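Local coordinates for protein thiamine pyrophosphokinase (Saccharomyces cerevisiae, PDB 1IG0) that catalyses the transfer of pyrophosphate from ATP to thiamine, as a homodimer, and is the only yeast enzyme able to make thiamine diphosphate, at residues Leu30-Glu35 and Trp59-Leu64; Asn38-Ile43 and Thr182-Leu187; Lys88-Tyr93 and Arg110-Thr115; Ile116-Thr121 and Ile159-Gly164. One frame throughout, in Å; residues are numbered along the deposited sequence.

Contact 1 closes the first loop along the chain: residues 30-35, on the way from strand 23-26 to strand 38-43, meet the end of helix 52-61. Its loop crosses that of contact 2, which opens at strand 38-43 and closes only at strand 184-189, its parallel neighbour. Contacts 3 and 4 follow one another inside this wide loop. Contact 3 joins the entry of strand 93-96 to the turn after helix 103-111, where strand 115-118 starts; contact 4 ties the far end of that strand to the lead-in of helix 164-175. Together they connect much of the parallel part of the large sheet, from its middle to its outermost strand 115-118.

Contact 1 of 4, residues Leu30-Glu35 and Trp59-Leu64; sequences LIHPNE and WKLHDL
Ile31 turns its carbonyl to the ring of His62, its O lying 3.0 Å from CE1 and meeting the ring obliquely. On the same ring, NE2 shares a water with Leu30 O. His62 ND1 is hydrogen-bonded to Ile58 O of helix 52-61, which the chain has just left, so polar partners on both nitrogens fix the rotation of the ring. His32 follows with CG anti to the backbone N (chi1 -174°), a torsion that brings its imidazole beside Leu61. There Leu61 CD2 stands over the ring centre, 3.6 Å from the centroid and only 9° off the normal, a CH-pi contact made almost head-on to the face. An alanine at His32 would remove this ring and is likely to leave Leu61 CD2 without its flat partner, opening a gap beside the helix end. Pro33 packs the other way round, lending its own aliphatic atoms to an aromatic face: CG lies 3.8 Å from the centroid of the His62 ring, displaced toward the rim. Pro33 CD also comes within 3.5 Å of Leu61 O, and a second water donates to Leu61 O and, weakly, to Pro33 O. The loop is thus packed on the last turn of helix 52-61, with Pro33 and His62 both resting on Ser39 of strand 38-43, while the side chain of Ile31, its end leading away from the helix, touches Met221 of strand 216-221.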
# COMPACT_ATOMS: atom_id res chain seq x y z
N LEU B 30 1.73 -9.90 -18.53
CA LEU B 30 1.06 -9.74 -17.25
C LEU B 30 -0.38 -9.30 -17.49
O LEU B 30 -1.27 -9.57 -16.69
CB LEU B 30 1.76 -8.69 -16.39
CG LEU B 30 3.18 -8.99 -15.89
CD1 LEU B 30 3.78 -7.74 -15.26
CD2 LEU B 30 3.15 -10.13 -14.88
N ILE B 31 -0.59 -8.62 -18.62
CA ILE B 31 -1.91 -8.12 -18.99
C ILE B 31 -2.54 -8.94 -20.11
O ILE B 31 -3.75 -9.17 -20.11
CB ILE B 31 -1.81 -6.65 -19.46
CG1 ILE B 31 -1.20 -5.79 -18.35
CG2 ILE B 31 -3.19 -6.13 -19.84
CD1 ILE B 31 -0.87 -4.38 -18.79
N HIS B 32 -1.73 -9.37 -21.06
CA HIS B 32 -2.21 -10.16 -22.19
C HIS B 32 -1.80 -11.62 -22.03
O HIS B 32 -0.68 -12.01 -22.38
CB HIS B 32 -1.65 -9.57 -23.50
CG HIS B 32 -2.19 -10.20 -24.74
ND1 HIS B 32 -2.21 -9.55 -25.96
CD2 HIS B 32 -2.71 -11.43 -24.97
CE1 HIS B 32 -2.72 -10.35 -26.88
NE2 HIS B 32 -3.03 -11.50 -26.31
N PRO B 33 -2.70 -12.45 -21.48
CA PRO B 33 -2.47 -13.88 -21.25
C PRO B 33 -2.00 -14.61 -22.51
O PRO B 33 -2.36 -14.24 -23.63
CB PRO B 33 -3.83 -14.38 -20.78
CG PRO B 33 -4.41 -13.18 -20.10
CD PRO B 33 -4.06 -12.08 -21.06
N ASN B 34 -1.21 -15.66 -22.33
CA ASN B 34 -0.71 -16.45 -23.45
C ASN B 34 -1.82 -17.38 -23.93
O ASN B 34 -2.67 -17.81 -23.14
CB ASN B 34 0.52 -17.25 -23.04
CG ASN B 34 1.67 -16.36 -22.59
OD1 ASN B 34 2.03 -15.40 -23.27
ND2 ASN B 34 2.25 -16.67 -21.44
N GLU B 35 -1.81 -17.70 -25.22
CA GLU B 35 -2.84 -18.55 -25.81
C GLU B 35 -3.07 -19.91 -25.16
O GLU B 35 -4.21 -20.39 -25.13
CB GLU B 35 -2.55 -18.76 -27.30
CG GLU B 35 -1.10 -18.56 -27.74
CD GLU B 35 -0.80 -17.12 -28.11
OE1 GLU B 35 -0.63 -16.28 -27.20
OE2 GLU B 35 -0.73 -16.82 -29.33
N TRP B 59 -10.82 -7.00 -20.60
CA TRP B 59 -11.95 -7.91 -20.41
C TRP B 59 -11.95 -8.94 -21.54
O TRP B 59 -12.11 -10.13 -21.30
CB TRP B 59 -13.26 -7.12 -20.41
CG TRP B 59 -14.48 -7.96 -20.16
CD1 TRP B 59 -15.09 -8.81 -21.04
CD2 TRP B 59 -15.23 -8.04 -18.94
NE1 TRP B 59 -16.18 -9.41 -20.45
CE2 TRP B 59 -16.29 -8.95 -19.16
CE3 TRP B 59 -15.12 -7.43 -17.69
CZ2 TRP B 59 -17.23 -9.27 -18.17
CZ3 TRP B 59 -16.05 -7.74 -16.70
CH2 TRP B 59 -17.09 -8.66 -16.95
N LYS B 60 -11.75 -8.47 -22.76
CA LYS B 60 -11.72 -9.34 -23.92
C LYS B 60 -10.52 -10.28 -23.90
O LYS B 60 -10.58 -11.40 -24.41
CB LYS B 60 -11.70 -8.51 -25.21
CG LYS B 60 -11.86 -9.32 -26.49
CD LYS B 60 -11.92 -8.42 -27.71
CE LYS B 60 -12.23 -9.21 -28.98
NZ LYS B 60 -11.19 -10.25 -29.25
N LEU B 61 -9.42 -9.83 -23.29
CA LEU B 61 -8.20 -10.62 -23.21
C LEU B 61 -8.23 -11.71 -22.14
O LEU B 61 -7.34 -12.56 -22.09
CB LEU B 61 -7.00 -9.71 -22.97
CG LEU B 61 -6.52 -8.88 -24.17
CD1 LEU B 61 -5.40 -7.95 -23.73
CD2 LEU B 61 -6.05 -9.81 -25.27
N HIS B 62 -9.24 -11.68 -21.27
CA HIS B 62 -9.34 -12.69 -20.22
C HIS B 62 -10.61 -13.51 -20.36
O HIS B 62 -11.65 -13.01 -20.78
CB HIS B 62 -9.27 -12.02 -18.85
CG HIS B 62 -7.95 -11.38 -18.56
ND1 HIS B 62 -7.54 -10.22 -19.18
CD2 HIS B 62 -6.93 -11.77 -17.76
CE1 HIS B 62 -6.32 -9.92 -18.77
NE2 HIS B 62 -5.92 -10.84 -17.91
N ASP B 63 -10.50 -14.79 -20.02
CA ASP B 63 -11.63 -15.71 -20.13
C ASP B 63 -12.66 -15.55 -19.02
O ASP B 63 -13.78 -15.09 -19.26
CB ASP B 63 -11.11 -17.15 -20.16
CG ASP B 63 -12.23 -18.18 -20.16
OD1 ASP B 63 -13.31 -17.88 -20.71
OD2 ASP B 63 -12.01 -19.29 -19.63
N LEU B 64 -12.29 -15.92 -17.80
CA LEU B 64 -13.20 -15.82 -16.66
C LEU B 64 -13.15 -14.45 -15.98
O LEU B 64 -12.10 -13.83 -15.89
CB LEU B 64 -12.85 -16.90 -15.63
CG LEU B 64 -13.79 -17.05 -14.43
CD1 LEU B 64 -15.11 -17.66 -14.89
CD2 LEU B 64 -13.15 -17.94 -13.38
O HOH W 1 -3.37 -11.48 -16.99
O HOH W 2 -5.52 -13.12 -24.24

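Contact 2 of 4, residues Asn38-Ile43 and Thr182-Leu187; sequences NSTLLI and TPISLL
Asn38-Ile43 and Ile184-Leu187 are adjacent parallel strands in the middle of the large mixed sheet, their short axes 4.3 Å apart and 15° from parallel. Five backbone hydrogen bonds join the segments, alternating in direction as parallel pairing requires. Asn38 N binds Pro183 O, just before the second strand, and Asn38 O accepts from Ser185 N at 2.8 Å. Thr40 then repeats the pattern, its N donating to Ser185 O and its O receiving Leu187 N in a nearly straight bond (171° at the hydrogen); Leu42 N completes the series on Leu187 O. The carbonyls of Asn38, Thr40, Ser185 and Leu187 additionally meet CA-H groups of the facing strand, the closest being Ser39 CA to Ser185 O at 3.2 Å.

Asn38, Thr40, Ile184 and Leu186 share one face of the sheet. With CG anti to its backbone N (chi1 179°), Leu186 sends CD1 to Thr40 CB and to Leu42 CB, 3.8 Å from each. At the start of the pair, Asn38 ND2 lies 3.7 Å from Thr182 CG2, the two side chains crossing at about a right angle, and a water accepts from this amide while donating to Thr182 O.

The other face carries Ser39, Leu41, Ser185 and Leu187. Here Leu41 CD1 touches Leu187 CB at 4.3 Å, and Ser39 OG takes the amide hydrogen of Asp63. In the alpha-beta-alpha arrangement of the catalytic domain, helix 126-139 packs over Thr40 and Leu42 on the first face, helix 52-61 over Leu41 and Leu187 on the second, and strands 64-68 and 216-221 flank the pair.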
# COMPACT_ATOMS: atom_id res chain seq x y z
N ASN B 38 -4.88 -20.58 -19.03
CA ASN B 38 -6.20 -20.09 -18.63
C ASN B 38 -6.00 -18.66 -18.14
O ASN B 38 -4.88 -18.26 -17.83
CB ASN B 38 -6.79 -20.95 -17.50
CG ASN B 38 -7.36 -22.26 -18.00
OD1 ASN B 38 -8.10 -22.28 -18.99
ND2 ASN B 38 -7.05 -23.35 -17.32
N SER B 39 -7.09 -17.90 -18.08
CA SER B 39 -6.99 -16.51 -17.64
C SER B 39 -8.23 -16.05 -16.90
O SER B 39 -9.33 -16.55 -17.12
CB SER B 39 -6.74 -15.60 -18.85
OG SER B 39 -7.78 -15.73 -19.80
N THR B 40 -8.03 -15.08 -16.02
CA THR B 40 -9.13 -14.54 -15.23
C THR B 40 -8.90 -13.08 -14.88
O THR B 40 -7.78 -12.67 -14.59
CB THR B 40 -9.31 -15.32 -13.90
OG1 THR B 40 -9.59 -16.70 -14.18
CG2 THR B 40 -10.46 -14.73 -13.09
N LEU B 41 -9.98 -12.31 -14.93
CA LEU B 41 -9.94 -10.91 -14.56
C LEU B 41 -10.69 -10.85 -13.24
O LEU B 41 -11.90 -11.11 -13.19
CB LEU B 41 -10.64 -10.03 -15.59
CG LEU B 41 -10.79 -8.55 -15.21
CD1 LEU B 41 -9.41 -7.93 -15.03
CD2 LEU B 41 -11.58 -7.82 -16.28
N LEU B 42 -9.98 -10.53 -12.16
CA LEU B 42 -10.60 -10.47 -10.84
C LEU B 42 -10.86 -9.03 -10.42
O LEU B 42 -9.94 -8.21 -10.38
CB LEU B 42 -9.70 -11.15 -9.81
CG LEU B 42 -10.10 -11.05 -8.34
CD1 LEU B 42 -11.48 -11.68 -8.14
CD2 LEU B 42 -9.05 -11.76 -7.49
N ILE B 43 -12.11 -8.74 -10.10
CA ILE B 43 -12.49 -7.40 -9.67
C ILE B 43 -12.77 -7.42 -8.18
O ILE B 43 -13.68 -8.11 -7.72
CB ILE B 43 -13.76 -6.91 -10.40
CG1 ILE B 43 -13.53 -6.96 -11.91
CG2 ILE B 43 -14.08 -5.47 -9.98
CD1 ILE B 43 -14.75 -6.56 -12.73
N THR B 182 -2.73 -26.47 -15.71
CA THR B 182 -2.62 -25.40 -16.69
C THR B 182 -2.50 -24.08 -15.95
O THR B 182 -3.29 -23.80 -15.04
CB THR B 182 -3.85 -25.35 -17.62
OG1 THR B 182 -3.95 -26.58 -18.35
CG2 THR B 182 -3.73 -24.20 -18.61
N PRO B 183 -1.52 -23.24 -16.31
CA PRO B 183 -1.33 -21.95 -15.65
C PRO B 183 -2.57 -21.06 -15.74
O PRO B 183 -3.33 -21.15 -16.70
CB PRO B 183 -0.14 -21.35 -16.39
CG PRO B 183 0.64 -22.56 -16.79
CD PRO B 183 -0.45 -23.48 -17.29
N ILE B 184 -2.75 -20.20 -14.75
CA ILE B 184 -3.88 -19.28 -14.73
C ILE B 184 -3.37 -17.85 -14.62
O ILE B 184 -2.88 -17.44 -13.57
CB ILE B 184 -4.82 -19.55 -13.53
CG1 ILE B 184 -5.38 -20.97 -13.61
CG2 ILE B 184 -5.96 -18.54 -13.52
CD1 ILE B 184 -6.25 -21.35 -12.42
N SER B 185 -3.46 -17.11 -15.72
CA SER B 185 -3.02 -15.72 -15.73
C SER B 185 -4.11 -14.92 -15.05
O SER B 185 -5.22 -14.78 -15.57
CB SER B 185 -2.82 -15.23 -17.17
OG SER B 185 -2.31 -13.91 -17.17
N LEU B 186 -3.80 -14.38 -13.87
CA LEU B 186 -4.76 -13.62 -13.08
C LEU B 186 -4.43 -12.14 -12.97
O LEU B 186 -3.39 -11.76 -12.43
CB LEU B 186 -4.86 -14.25 -11.69
CG LEU B 186 -5.79 -13.63 -10.64
CD1 LEU B 186 -7.23 -13.72 -11.10
CD2 LEU B 186 -5.59 -14.36 -9.32
N LEU B 187 -5.33 -11.29 -13.48
CA LEU B 187 -5.15 -9.85 -13.41
C LEU B 187 -6.21 -9.32 -12.45
O LEU B 187 -7.40 -9.55 -12.65
CB LEU B 187 -5.33 -9.23 -14.80
CG LEU B 187 -4.99 -7.74 -14.94
CD1 LEU B 187 -3.51 -7.53 -14.64
CD2 LEU B 187 -5.31 -7.27 -16.35
O HOH W 3 -5.93 -24.11 -14.62

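Contact 3 of 4, residues Lys88-Tyr93 and Arg110-Thr115; sequences KYLPNY and RKNKVT
Val114 sets its two methyls against Pro91, in a fork that receives the proline from the preceding loop. CG1 is anti to the backbone N (chi1 170°), which leaves CG2 beside that nitrogen; CG2 lies 3.4 Å from Pro91 O, while CG1 comes within 4.1 Å of Pro91 CG, the two side chains crossing at about a right angle. Leu90 approaches the turn from the same loop, its CD1 and CD2 both touching the CB of Asn112, with CD1 at 3.9 Å. The amide of Asn112 is turned back to the helix just ended, where ND2 binds Tyr108 O. Tyr93 and Thr115 lie side by side, pointing the same way. Thr115 holds CG2 anti to its N and so offers this methyl to Tyr93 CD2 at 3.7 Å, obliquely to the ring. The phenol end is fixed by His137 ND1, which is hydrogen-bonded to Tyr93 OH. An alanine in place of Tyr93 would probably leave Thr115 CG2 without its aromatic neighbour and His137 without its hydroxyl mate. Between the backbones, Thr115 N donates to Asn92 O at 3.2 Å, from 31° out of the carbonyl plane, and a water bridges this oxygen to Thr115 OG1. Lys113, at positive phi, is the C-prime residue of a Schellman motif ending helix 103-111, and the chain then enters strand 115-118 parallel to strand 93-96: a right-handed beta-alpha-beta crossover.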
# COMPACT_ATOMS: atom_id res chain seq x y z
N LYS B 88 -23.21 -6.59 -21.78
CA LYS B 88 -22.10 -7.20 -22.50
C LYS B 88 -20.99 -7.61 -21.54
O LYS B 88 -20.24 -8.54 -21.81
CB LYS B 88 -21.55 -6.22 -23.53
CG LYS B 88 -20.27 -6.69 -24.22
CD LYS B 88 -19.78 -5.68 -25.25
CE LYS B 88 -18.44 -6.09 -25.84
NZ LYS B 88 -18.51 -7.41 -26.52
N TYR B 89 -20.89 -6.91 -20.41
CA TYR B 89 -19.85 -7.21 -19.44
C TYR B 89 -20.33 -7.80 -18.12
O TYR B 89 -20.08 -7.25 -17.05
CB TYR B 89 -19.00 -5.96 -19.19
CG TYR B 89 -18.31 -5.47 -20.44
CD1 TYR B 89 -18.88 -4.48 -21.24
CD2 TYR B 89 -17.13 -6.07 -20.87
CE1 TYR B 89 -18.27 -4.08 -22.43
CE2 TYR B 89 -16.52 -5.69 -22.06
CZ TYR B 89 -17.10 -4.70 -22.84
OH TYR B 89 -16.50 -4.33 -24.02
N LEU B 90 -21.04 -8.92 -18.22
CA LEU B 90 -21.55 -9.62 -17.05
C LEU B 90 -20.45 -10.52 -16.51
O LEU B 90 -19.76 -11.20 -17.27
CB LEU B 90 -22.75 -10.49 -17.43
CG LEU B 90 -24.02 -9.81 -17.97
CD1 LEU B 90 -24.98 -10.87 -18.48
CD2 LEU B 90 -24.67 -8.99 -16.87
N PRO B 91 -20.25 -10.52 -15.18
CA PRO B 91 -19.21 -11.38 -14.60
C PRO B 91 -19.69 -12.83 -14.60
O PRO B 91 -20.90 -13.08 -14.62
CB PRO B 91 -19.05 -10.82 -13.20
CG PRO B 91 -20.45 -10.41 -12.86
CD PRO B 91 -20.92 -9.73 -14.14
N ASN B 92 -18.76 -13.77 -14.57
CA ASN B 92 -19.14 -15.18 -14.55
C ASN B 92 -19.58 -15.58 -13.15
O ASN B 92 -20.55 -16.32 -12.99
CB ASN B 92 -17.98 -16.07 -15.00
CG ASN B 92 -17.56 -15.82 -16.43
OD1 ASN B 92 -16.68 -15.01 -16.70
ND2 ASN B 92 -18.22 -16.50 -17.37
N TYR B 93 -18.88 -15.07 -12.14
CA TYR B 93 -19.22 -15.37 -10.75
C TYR B 93 -19.19 -14.14 -9.85
O TYR B 93 -18.51 -13.15 -10.14
CB TYR B 93 -18.23 -16.37 -10.13
CG TYR B 93 -18.11 -17.72 -10.77
CD1 TYR B 93 -17.13 -17.98 -11.73
CD2 TYR B 93 -18.93 -18.78 -10.37
CE1 TYR B 93 -16.97 -19.25 -12.27
CE2 TYR B 93 -18.78 -20.05 -10.91
CZ TYR B 93 -17.79 -20.28 -11.85
OH TYR B 93 -17.61 -21.55 -12.36
N ARG B 110 -28.56 -11.60 -10.85
CA ARG B 110 -29.19 -12.90 -10.69
C ARG B 110 -30.10 -13.13 -11.89
O ARG B 110 -30.12 -14.22 -12.47
CB ARG B 110 -30.02 -12.96 -9.41
CG ARG B 110 -30.32 -14.40 -9.01
CD ARG B 110 -31.36 -14.53 -7.92
NE ARG B 110 -31.34 -15.87 -7.35
CZ ARG B 110 -31.37 -16.99 -8.07
NH1 ARG B 110 -31.41 -16.94 -9.39
NH2 ARG B 110 -31.33 -18.17 -7.46
N LYS B 111 -30.86 -12.10 -12.25
CA LYS B 111 -31.78 -12.19 -13.38
C LYS B 111 -31.01 -12.51 -14.65
O LYS B 111 -31.48 -13.26 -15.50
CB LYS B 111 -32.53 -10.86 -13.56
CG LYS B 111 -34.00 -11.03 -13.91
CD LYS B 111 -34.51 -9.88 -14.78
CE LYS B 111 -34.34 -8.52 -14.11
NZ LYS B 111 -35.18 -8.36 -12.90
N ASN B 112 -29.81 -11.95 -14.77
CA ASN B 112 -28.97 -12.18 -15.94
C ASN B 112 -28.10 -13.44 -15.85
O ASN B 112 -27.07 -13.55 -16.50
CB ASN B 112 -28.11 -10.95 -16.23
CG ASN B 112 -28.90 -9.84 -16.90
OD1 ASN B 112 -29.35 -9.99 -18.04
ND2 ASN B 112 -29.08 -8.73 -16.20
N LYS B 113 -28.55 -14.37 -15.01
CA LYS B 113 -27.90 -15.67 -14.82
C LYS B 113 -26.44 -15.72 -14.36
O LYS B 113 -25.73 -16.67 -14.68
CB LYS B 113 -28.05 -16.50 -16.10
CG LYS B 113 -29.48 -16.58 -16.60
CD LYS B 113 -30.43 -17.04 -15.51
CE LYS B 113 -31.87 -17.07 -16.00
NZ LYS B 113 -32.82 -17.47 -14.93
N VAL B 114 -26.00 -14.72 -13.62
CA VAL B 114 -24.63 -14.75 -13.11
C VAL B 114 -24.62 -15.76 -11.97
O VAL B 114 -25.55 -15.79 -11.16
CB VAL B 114 -24.19 -13.37 -12.55
CG1 VAL B 114 -22.86 -13.52 -11.80
CG2 VAL B 114 -24.05 -12.37 -13.68
N THR B 115 -23.60 -16.60 -11.91
CA THR B 115 -23.52 -17.59 -10.85
C THR B 115 -23.08 -16.90 -9.57
O THR B 115 -21.92 -16.53 -9.41
CB THR B 115 -22.52 -18.71 -11.19
OG1 THR B 115 -22.93 -19.37 -12.39
CG2 THR B 115 -22.45 -19.73 -10.05
O HOH W 4 -22.48 -17.58 -14.81

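Contact 4 of 4, residues Ile116-Thr121 and Ile159-Gly164; sequences IIKQTT and IELEKG
Glu160 O is gripped by two donors from opposite faces of its plane: Gln119 NE2 at 2.8 Å and, from its own segment, Gly164 N at 2.9 Å. The same NE2 also donates to Lys118 O, and both acceptors lie close to the amide plane, so the carboxamide is held flat between them. A bend at chi2 (-72°) folds the Gln119 chain back to reach this place, and its OE1 accepts from Ile165 N in the first turn of the following helix. Beyond it the backbones pair directly, Thr120 N with Leu161 O at 3.0 Å and Thr121 N with Glu162 O at the same length. A water links Thr121 OG1 to Glu162 OE2. The carboxylate of Glu160 is turned to its own loop, where OE2 takes Lys163 N at 2.7 Å on the syn side. Earlier along strand 115-118 the contact is apolar: Ile117 CD1 meets Ile159 CD1 at 3.5 Å, the two side chains crossing at about a right angle. The side chain of Thr121 is about 7 Å from a bound thiamine, and the chain leads on into the thiamine-pocket residues Gln122-Thr125. The outermost strand 115-118, beside strand 93-96, is thereby joined at its end to the start of helix 164-175, with helix 126-139 touching Ile117 and Gln119.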
# COMPACT_ATOMS: atom_id res chain seq x y z
N ILE B 116 -24.03 -16.70 -8.66
CA ILE B 116 -23.76 -16.04 -7.39
C ILE B 116 -23.61 -17.07 -6.28
O ILE B 116 -24.51 -17.88 -6.05
CB ILE B 116 -24.89 -15.05 -7.04
CG1 ILE B 116 -25.06 -14.05 -8.19
CG2 ILE B 116 -24.56 -14.32 -5.75
CD1 ILE B 116 -26.21 -13.08 -8.01
N ILE B 117 -22.47 -17.03 -5.59
CA ILE B 117 -22.18 -17.97 -4.52
C ILE B 117 -21.98 -17.26 -3.18
O ILE B 117 -21.15 -16.36 -3.06
CB ILE B 117 -20.91 -18.79 -4.83
CG1 ILE B 117 -21.08 -19.52 -6.16
CG2 ILE B 117 -20.63 -19.77 -3.70
CD1 ILE B 117 -19.82 -20.20 -6.65
N LYS B 118 -22.74 -17.68 -2.18
CA LYS B 118 -22.66 -17.10 -0.85
C LYS B 118 -21.75 -17.93 0.06
O LYS B 118 -21.85 -19.16 0.10
CB LYS B 118 -24.06 -16.98 -0.24
CG LYS B 118 -24.12 -16.35 1.15
CD LYS B 118 -25.56 -16.00 1.51
CE LYS B 118 -25.67 -15.41 2.91
NZ LYS B 118 -25.42 -16.43 3.97
N GLN B 119 -20.86 -17.25 0.76
CA GLN B 119 -19.93 -17.87 1.70
C GLN B 119 -19.88 -16.94 2.91
O GLN B 119 -19.43 -15.80 2.81
CB GLN B 119 -18.54 -18.01 1.07
CG GLN B 119 -18.48 -19.04 -0.05
CD GLN B 119 -18.55 -20.47 0.46
OE1 GLN B 119 -17.55 -21.05 0.87
NE2 GLN B 119 -19.76 -21.03 0.46
N THR B 120 -20.34 -17.44 4.06
CA THR B 120 -20.40 -16.63 5.27
C THR B 120 -19.19 -16.60 6.20
O THR B 120 -19.11 -15.74 7.08
CB THR B 120 -21.61 -17.04 6.13
OG1 THR B 120 -21.41 -18.37 6.64
CG2 THR B 120 -22.89 -17.03 5.30
N THR B 121 -18.25 -17.52 6.02
CA THR B 121 -17.09 -17.57 6.90
C THR B 121 -16.35 -16.24 7.00
O THR B 121 -16.05 -15.61 5.99
CB THR B 121 -16.08 -18.65 6.48
OG1 THR B 121 -15.03 -18.72 7.44
CG2 THR B 121 -15.49 -18.33 5.11
N ILE B 159 -23.37 -25.60 -2.79
CA ILE B 159 -22.13 -25.29 -2.08
C ILE B 159 -22.44 -24.96 -0.62
O ILE B 159 -23.26 -24.09 -0.34
CB ILE B 159 -21.41 -24.09 -2.73
CG1 ILE B 159 -21.14 -24.40 -4.21
CG2 ILE B 159 -20.10 -23.80 -2.01
CD1 ILE B 159 -20.61 -23.23 -5.00
N GLU B 160 -21.77 -25.66 0.30
CA GLU B 160 -21.98 -25.43 1.73
C GLU B 160 -21.78 -23.95 2.04
O GLU B 160 -20.74 -23.37 1.74
CB GLU B 160 -21.02 -26.31 2.54
CG GLU B 160 -21.34 -26.37 4.02
CD GLU B 160 -20.73 -25.22 4.80
OE1 GLU B 160 -21.37 -24.74 5.76
OE2 GLU B 160 -19.61 -24.81 4.45
N LEU B 161 -22.80 -23.34 2.64
CA LEU B 161 -22.82 -21.92 2.97
C LEU B 161 -21.67 -21.28 3.76
O LEU B 161 -21.25 -20.18 3.43
CB LEU B 161 -24.14 -21.57 3.66
CG LEU B 161 -25.34 -21.44 2.72
CD1 LEU B 161 -26.62 -21.26 3.53
CD2 LEU B 161 -25.13 -20.26 1.78
N GLU B 162 -21.17 -21.96 4.79
CA GLU B 162 -20.10 -21.37 5.58
C GLU B 162 -18.74 -21.29 4.89
O GLU B 162 -18.17 -20.21 4.73
CB GLU B 162 -19.93 -22.11 6.91
CG GLU B 162 -18.95 -21.42 7.86
CD GLU B 162 -18.66 -22.23 9.10
OE1 GLU B 162 -19.61 -22.79 9.69
OE2 GLU B 162 -17.48 -22.30 9.51
N LYS B 163 -18.22 -22.45 4.48
CA LYS B 163 -16.90 -22.50 3.85
C LYS B 163 -16.80 -23.57 2.76
O LYS B 163 -15.72 -24.10 2.51
CB LYS B 163 -15.85 -22.77 4.93
CG LYS B 163 -16.18 -23.99 5.78
CD LYS B 163 -15.25 -24.12 6.97
CE LYS B 163 -15.68 -25.28 7.86
NZ LYS B 163 -14.82 -25.39 9.07
N GLY B 164 -17.92 -23.87 2.12
CA GLY B 164 -17.94 -24.88 1.08
C GLY B 164 -16.87 -24.75 0.01
O GLY B 164 -16.21 -25.73 -0.34
O HOH W 5 -16.33 -19.49 10.09